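Local coordinates for protein mycobacterial cidal antitoxin MbcA (Mycobacterium tuberculosis, PDB 6FKG) that acts as the antitoxin of a type II toxin-antitoxin system, neutralising the toxin MbcT by blocking access to its active site, at residues 13-18 against 60-65; 75-80 against 103-108. All coordinates share one frame; numbering follows the deposited sequence.

Contact 1: residues 13-18 against 60-65; sequences SGAIER and YVADAL
Ala15 packs against Ala62 and Asp63 where helix 7-19 crosses helix 52-65. The methyl CB of Ala62 settles 3.7 Å from the backbone oxygen Ala15 O, and the two methyls, Ala15 CB and Ala62 CB, lie 4.4 Å apart. With small alanines at this part of the crossing, the axes of the two short segments approach to 8.6 Å, at 53° to each other. Ala59, one turn before Ala62 on the same side of helix 52-65, also touches Ala15. This is an alanine-lined helix crossing within an all-helical protein, joining the N-terminal helix 7-19 to helix 52-65, which itself touches MbcT. Toward Arg18, at the exposed side, the packing turns polar. Asp63 bends its carboxylate over the same methyl, OD1 standing 3.5 Å from Ala15 CB. With this one oxygen it also takes a nearly straight salt bridge, Arg18 NH2 to Asp63 OD1, 3.0 Å long. The N-H points at the syn lone pair of OD1, and the guanidinium and carboxylate planes are only 16° apart. A bend at chi3 (-67°) folds the arginine back over its own helix, laying one guanidinium face against Gly14 O. On this looser side a water donates to Ala15 O at a doubtfully short distance and reaches Asp63 OD1 weakly. Asp63 also packs on His139 of an MbcT subunit.

Contact 2: residues 75-80 against 103-108; sequences NVWMFS and LALIDA
The indole of Trp77 meets Leu105 with its edge: methyl CD2 of Leu105 lies near the ring plane, 3.7 Å from Trp77 CZ2. Next to it, Ile106 brings CG1 to 4.0 Å from Trp77 CH2, so two neighbouring atoms of the six-membered ring each meet an aliphatic side chain. Within 75-80, Met78 CB lies over one face of the Phe79 ring, 3.9 Å above its plane and offset toward the rim of the ring. Trp77 reaches across because its CG stands anti to the backbone N (chi1 -175°), extending the indole toward helix 99-110. It spans most of a wide gap, for the nearest CA atoms, those of Trp77 and Ile106, are 11.1 Å apart. All three touching residues are buried, and the contact between them is purely apolar. After Trp77, Ser80 OG donates to Val76 O at 2.7 Å, coming from above the carbonyl plane, while Phe79 N bonds to the same oxygen from the opposite face. Two donors thus grip Val76 O and hold residues 76-80 together. Both segments belong to the toxin-binding region of the MbcA/ParS/Xre family, and the neighbours reflect this. Leu105 packs on Phe44 of an MbcT subunit, and Asp107 makes salt bridges to Arg33 and Arg43 of that subunit. Within the antitoxin, Trp77 also packs on Leu65 of helix 52-65, Pro90 of helix 90-95, and Val102 and Met109 of helix 99-110.

Overall arrangement
Contacts 1 and 2 follow one another along the chain, their centres about 12 Å apart, and helix 52-65 bridges them. While Ala62 and Asp63 serve contact 1, other residues of the same segment pack against contact 2: Leu65 CD2 lies 3.5 Å from Trp77 CE3, Ala64 O is 3.5 Å from Ile106 CG2, and Ala64 CB is 3.7 Å from Leu103 CD2. Helix 52-65 thus lies between helix 7-19 and the pair of helices 71-78 and 99-110, touching all three. Both contacts border MbcT: Tyr60, beside contact 1, hydrogen-bonds to His133 of a toxin subunit, consistent with the antitoxin's role in covering the toxin's active site.

Contact 1: residues 13-18 against 60-65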
loop_
_atom_site.group_PDB
_atom_site.type_symbol
_atom_site.label_atom_id
_atom_site.label_comp_id
_atom_site.label_asym_id
_atom_site.label_seq_id
_atom_site.Cartn_x
_atom_site.Cartn_y
_atom_site.Cartn_z
ATOM N N SER C 13 -30.607 19.020 5.548
ATOM C CA SER C 13 -31.937 18.423 5.580
ATOM C C SER C 13 -32.801 18.901 4.406
ATOM O O SER C 13 -33.521 18.110 3.780
ATOM C CB SER C 13 -32.616 18.743 6.909
ATOM O OG SER C 13 -33.880 18.127 6.978
ATOM N N GLY C 14 -32.734 20.197 4.113
ATOM C CA GLY C 14 -33.505 20.774 3.023
ATOM C C GLY C 14 -33.167 20.132 1.692
ATOM O O GLY C 14 -34.062 19.812 0.901
ATOM N N ALA C 15 -31.872 19.937 1.445
ATOM C CA ALA C 15 -31.419 19.277 0.224
ATOM C C ALA C 15 -31.977 17.844 0.128
ATOM O O ALA C 15 -32.462 17.434 -0.924
ATOM C CB ALA C 15 -29.887 19.267 0.157
ATOM N N ILE C 16 -31.924 17.104 1.233
ATOM C CA ILE C 16 -32.465 15.735 1.287
ATOM C C ILE C 16 -33.962 15.670 1.001
ATOM O O ILE C 16 -34.427 14.829 0.228
ATOM C CB ILE C 16 -32.221 15.085 2.672
ATOM C CG1 ILE C 16 -30.726 14.918 2.927
ATOM C CG2 ILE C 16 -32.949 13.733 2.785
ATOM C CD1 ILE C 16 -29.978 14.311 1.772
ATOM N N GLU C 17 -34.717 16.546 1.647
ATOM C CA GLU C 17 -36.162 16.506 1.536
ATOM C C GLU C 17 -36.614 16.898 0.135
ATOM O O GLU C 17 -37.605 16.365 -0.375
ATOM C CB GLU C 17 -36.805 17.409 2.591
ATOM C CG GLU C 17 -36.648 16.882 4.012
ATOM C CD GLU C 17 -37.037 15.408 4.149
ATOM O OE1 GLU C 17 -38.118 15.018 3.649
ATOM O OE2 GLU C 17 -36.254 14.641 4.755
ATOM N N ARG C 18 -35.885 17.818 -0.492
ATOM C CA ARG C 18 -36.241 18.250 -1.842
ATOM C C ARG C 18 -36.098 17.094 -2.835
ATOM O O ARG C 18 -36.819 17.023 -3.824
ATOM C CB ARG C 18 -35.391 19.449 -2.276
ATOM C CG ARG C 18 -35.847 20.766 -1.653
ATOM C CD ARG C 18 -35.149 21.970 -2.264
ATOM N NE ARG C 18 -33.720 21.999 -1.964
ATOM C CZ ARG C 18 -33.197 22.531 -0.863
ATOM N NH1 ARG C 18 -33.986 23.080 0.054
ATOM N NH2 ARG C 18 -31.882 22.517 -0.678
ATOM N N TYR C 60 -24.585 18.024 -1.508
ATOM C CA TYR C 60 -24.031 18.566 -2.761
ATOM C C TYR C 60 -24.711 17.960 -3.980
ATOM O O TYR C 60 -25.113 18.664 -4.908
ATOM C CB TYR C 60 -22.537 18.287 -2.909
ATOM C CG TYR C 60 -21.631 18.984 -1.918
ATOM C CD1 TYR C 60 -22.053 20.102 -1.206
ATOM C CD2 TYR C 60 -20.354 18.497 -1.684
ATOM C CE1 TYR C 60 -21.208 20.728 -0.291
ATOM C CE2 TYR C 60 -19.508 19.108 -0.777
ATOM C CZ TYR C 60 -19.936 20.217 -0.081
ATOM O OH TYR C 60 -19.071 20.804 0.821
ATOM N N VAL C 61 -24.773 16.634 -3.991
ATOM C CA VAL C 61 -25.287 15.920 -5.147
ATOM C C VAL C 61 -26.776 16.185 -5.345
ATOM O O VAL C 61 -27.222 16.432 -6.470
ATOM C CB VAL C 61 -25.020 14.412 -5.021
ATOM C CG1 VAL C 61 -25.821 13.654 -6.039
ATOM C CG2 VAL C 61 -23.520 14.135 -5.227
ATOM N N ALA C 62 -27.540 16.140 -4.254
ATOM C CA ALA C 62 -28.973 16.397 -4.332
ATOM C C ALA C 62 -29.259 17.792 -4.893
ATOM O O ALA C 62 -30.127 17.965 -5.754
ATOM C CB ALA C 62 -29.603 16.250 -2.977
ATOM N N ASP C 63 -28.543 18.790 -4.390
ATOM C CA ASP C 63 -28.749 20.148 -4.865
ATOM C C ASP C 63 -28.331 20.295 -6.326
ATOM O O ASP C 63 -29.028 20.947 -7.101
ATOM C CB ASP C 63 -27.990 21.145 -3.998
ATOM C CG ASP C 63 -28.771 21.554 -2.766
ATOM O OD1 ASP C 63 -30.000 21.303 -2.716
ATOM O OD2 ASP C 63 -28.152 22.128 -1.848
ATOM N N ALA C 64 -27.207 19.690 -6.704
ATOM C CA ALA C 64 -26.724 19.781 -8.088
ATOM C C ALA C 64 -27.716 19.114 -9.045
ATOM O O ALA C 64 -28.036 19.641 -10.118
ATOM C CB ALA C 64 -25.356 19.139 -8.229
ATOM N N LEU C 65 -28.182 17.946 -8.642
ATOM C CA LEU C 65 -29.075 17.140 -9.478
ATOM C C LEU C 65 -30.372 17.878 -9.826
ATOM O O LEU C 65 -30.955 17.649 -10.883
ATOM C CB LEU C 65 -29.376 15.816 -8.767
ATOM C CG LEU C 65 -30.117 14.729 -9.535
ATOM C CD1 LEU C 65 -29.376 14.359 -10.817
ATOM C CD2 LEU C 65 -30.305 13.506 -8.641
HETATM O O HOH W 1 -32.109 18.703 -3.107
#

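Contact 2: residues 75-80 against 103-108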
loop_
_atom_site.group_PDB
_atom_site.type_symbol
_atom_site.label_atom_id
_atom_site.label_comp_id
_atom_site.label_asym_id
_atom_site.label_seq_id
_atom_site.Cartn_x
_atom_site.Cartn_y
_atom_site.Cartn_z
ATOM N N ASN C 75 -34.976 11.434 -8.008
ATOM C CA ASN C 75 -34.994 10.389 -7.006
ATOM C C ASN C 75 -34.696 9.005 -7.609
ATOM O O ASN C 75 -33.817 8.293 -7.141
ATOM C CB ASN C 75 -36.347 10.396 -6.307
ATOM C CG ASN C 75 -36.427 9.384 -5.196
ATOM O OD1 ASN C 75 -36.474 8.183 -5.441
ATOM N ND2 ASN C 75 -36.481 9.867 -3.962
ATOM N N VAL C 76 -35.439 8.633 -8.647
ATOM C CA VAL C 76 -35.192 7.381 -9.361
ATOM C C VAL C 76 -33.747 7.282 -9.869
ATOM O O VAL C 76 -33.100 6.233 -9.792
ATOM C CB VAL C 76 -36.148 7.241 -10.566
ATOM C CG1 VAL C 76 -35.797 6.012 -11.403
ATOM C CG2 VAL C 76 -37.618 7.201 -10.093
ATOM N N TRP C 77 -33.254 8.381 -10.415
ATOM C CA TRP C 77 -31.890 8.430 -10.975
ATOM C C TRP C 77 -30.810 8.046 -9.962
ATOM O O TRP C 77 -29.829 7.376 -10.306
ATOM C CB TRP C 77 -31.622 9.838 -11.503
ATOM C CG TRP C 77 -30.337 10.050 -12.218
ATOM C CD1 TRP C 77 -30.105 9.876 -13.559
ATOM C CD2 TRP C 77 -29.112 10.556 -11.656
ATOM N NE1 TRP C 77 -28.797 10.227 -13.856
ATOM C CE2 TRP C 77 -28.172 10.638 -12.705
ATOM C CE3 TRP C 77 -28.713 10.915 -10.361
ATOM C CZ2 TRP C 77 -26.859 11.083 -12.506
ATOM C CZ3 TRP C 77 -27.406 11.367 -10.165
ATOM C CH2 TRP C 77 -26.502 11.449 -11.231
ATOM N N MET C 78 -31.000 8.459 -8.710
ATOM C CA MET C 78 -30.024 8.153 -7.664
ATOM C C MET C 78 -29.867 6.652 -7.489
ATOM O O MET C 78 -28.776 6.193 -7.149
ATOM C CB MET C 78 -30.427 8.783 -6.324
ATOM C CG MET C 78 -30.335 10.288 -6.286
ATOM S SD MET C 78 -28.634 10.869 -6.330
ATOM C CE MET C 78 -27.998 10.201 -4.801
ATOM N N PHE C 79 -30.930 5.883 -7.758
ATOM C CA PHE C 79 -30.891 4.446 -7.476
ATOM C C PHE C 79 -30.929 3.583 -8.730
ATOM O O PHE C 79 -31.123 2.367 -8.661
ATOM C CB PHE C 79 -32.039 4.083 -6.525
ATOM C CG PHE C 79 -32.035 4.921 -5.281
ATOM C CD1 PHE C 79 -31.090 4.696 -4.294
ATOM C CD2 PHE C 79 -32.929 5.973 -5.127
ATOM C CE1 PHE C 79 -31.048 5.488 -3.165
ATOM C CE2 PHE C 79 -32.898 6.765 -3.998
ATOM C CZ PHE C 79 -31.956 6.527 -3.015
ATOM N N SER C 80 -30.710 4.213 -9.878
ATOM C CA SER C 80 -30.719 3.495 -11.141
ATOM C C SER C 80 -29.307 3.248 -11.617
ATOM O O SER C 80 -28.516 4.192 -11.713
ATOM C CB SER C 80 -31.488 4.275 -12.203
ATOM O OG SER C 80 -32.834 4.480 -11.812
ATOM N N LEU C 103 -21.001 14.488 -9.399
ATOM C CA LEU C 103 -21.117 15.912 -9.714
ATOM C C LEU C 103 -20.629 16.221 -11.130
ATOM O O LEU C 103 -21.206 17.076 -11.823
ATOM C CB LEU C 103 -20.325 16.764 -8.711
ATOM C CG LEU C 103 -20.859 16.754 -7.270
ATOM C CD1 LEU C 103 -19.987 17.650 -6.368
ATOM C CD2 LEU C 103 -22.328 17.200 -7.235
ATOM N N ALA C 104 -19.564 15.544 -11.551
ATOM C CA ALA C 104 -19.035 15.756 -12.895
ATOM C C ALA C 104 -20.053 15.284 -13.942
ATOM O O ALA C 104 -20.303 15.988 -14.939
ATOM C CB ALA C 104 -17.674 15.041 -13.072
ATOM N N LEU C 105 -20.663 14.118 -13.717
ATOM C CA LEU C 105 -21.721 13.655 -14.629
ATOM C C LEU C 105 -22.894 14.666 -14.685
ATOM O O LEU C 105 -23.383 14.995 -15.758
ATOM C CB LEU C 105 -22.232 12.260 -14.225
ATOM C CG LEU C 105 -23.465 11.753 -14.996
ATOM C CD1 LEU C 105 -23.238 11.805 -16.496
ATOM C CD2 LEU C 105 -23.843 10.334 -14.573
ATOM N N ILE C 106 -23.321 15.187 -13.539
ATOM C CA ILE C 106 -24.408 16.173 -13.514
ATOM C C ILE C 106 -24.038 17.426 -14.311
ATOM O O ILE C 106 -24.850 17.975 -15.068
ATOM C CB ILE C 106 -24.786 16.515 -12.054
ATOM C CG1 ILE C 106 -25.463 15.294 -11.419
ATOM C CG2 ILE C 106 -25.672 17.761 -11.971
ATOM C CD1 ILE C 106 -25.541 15.354 -9.874
ATOM N N ASP C 107 -22.792 17.863 -14.192
ATOM C CA ASP C 107 -22.324 18.999 -14.988
ATOM C C ASP C 107 -22.373 18.714 -16.491
ATOM O O ASP C 107 -22.764 19.576 -17.278
ATOM C CB ASP C 107 -20.897 19.372 -14.585
ATOM C CG ASP C 107 -20.863 20.442 -13.535
ATOM O OD1 ASP C 107 -21.735 21.334 -13.581
ATOM O OD2 ASP C 107 -19.957 20.401 -12.677
ATOM N N ALA C 108 -21.990 17.500 -16.884
ATOM C CA ALA C 108 -22.072 17.099 -18.286
ATOM C C ALA C 108 -23.531 17.077 -18.756
ATOM O O ALA C 108 -23.835 17.521 -19.853
ATOM C CB ALA C 108 -21.397 15.722 -18.512
#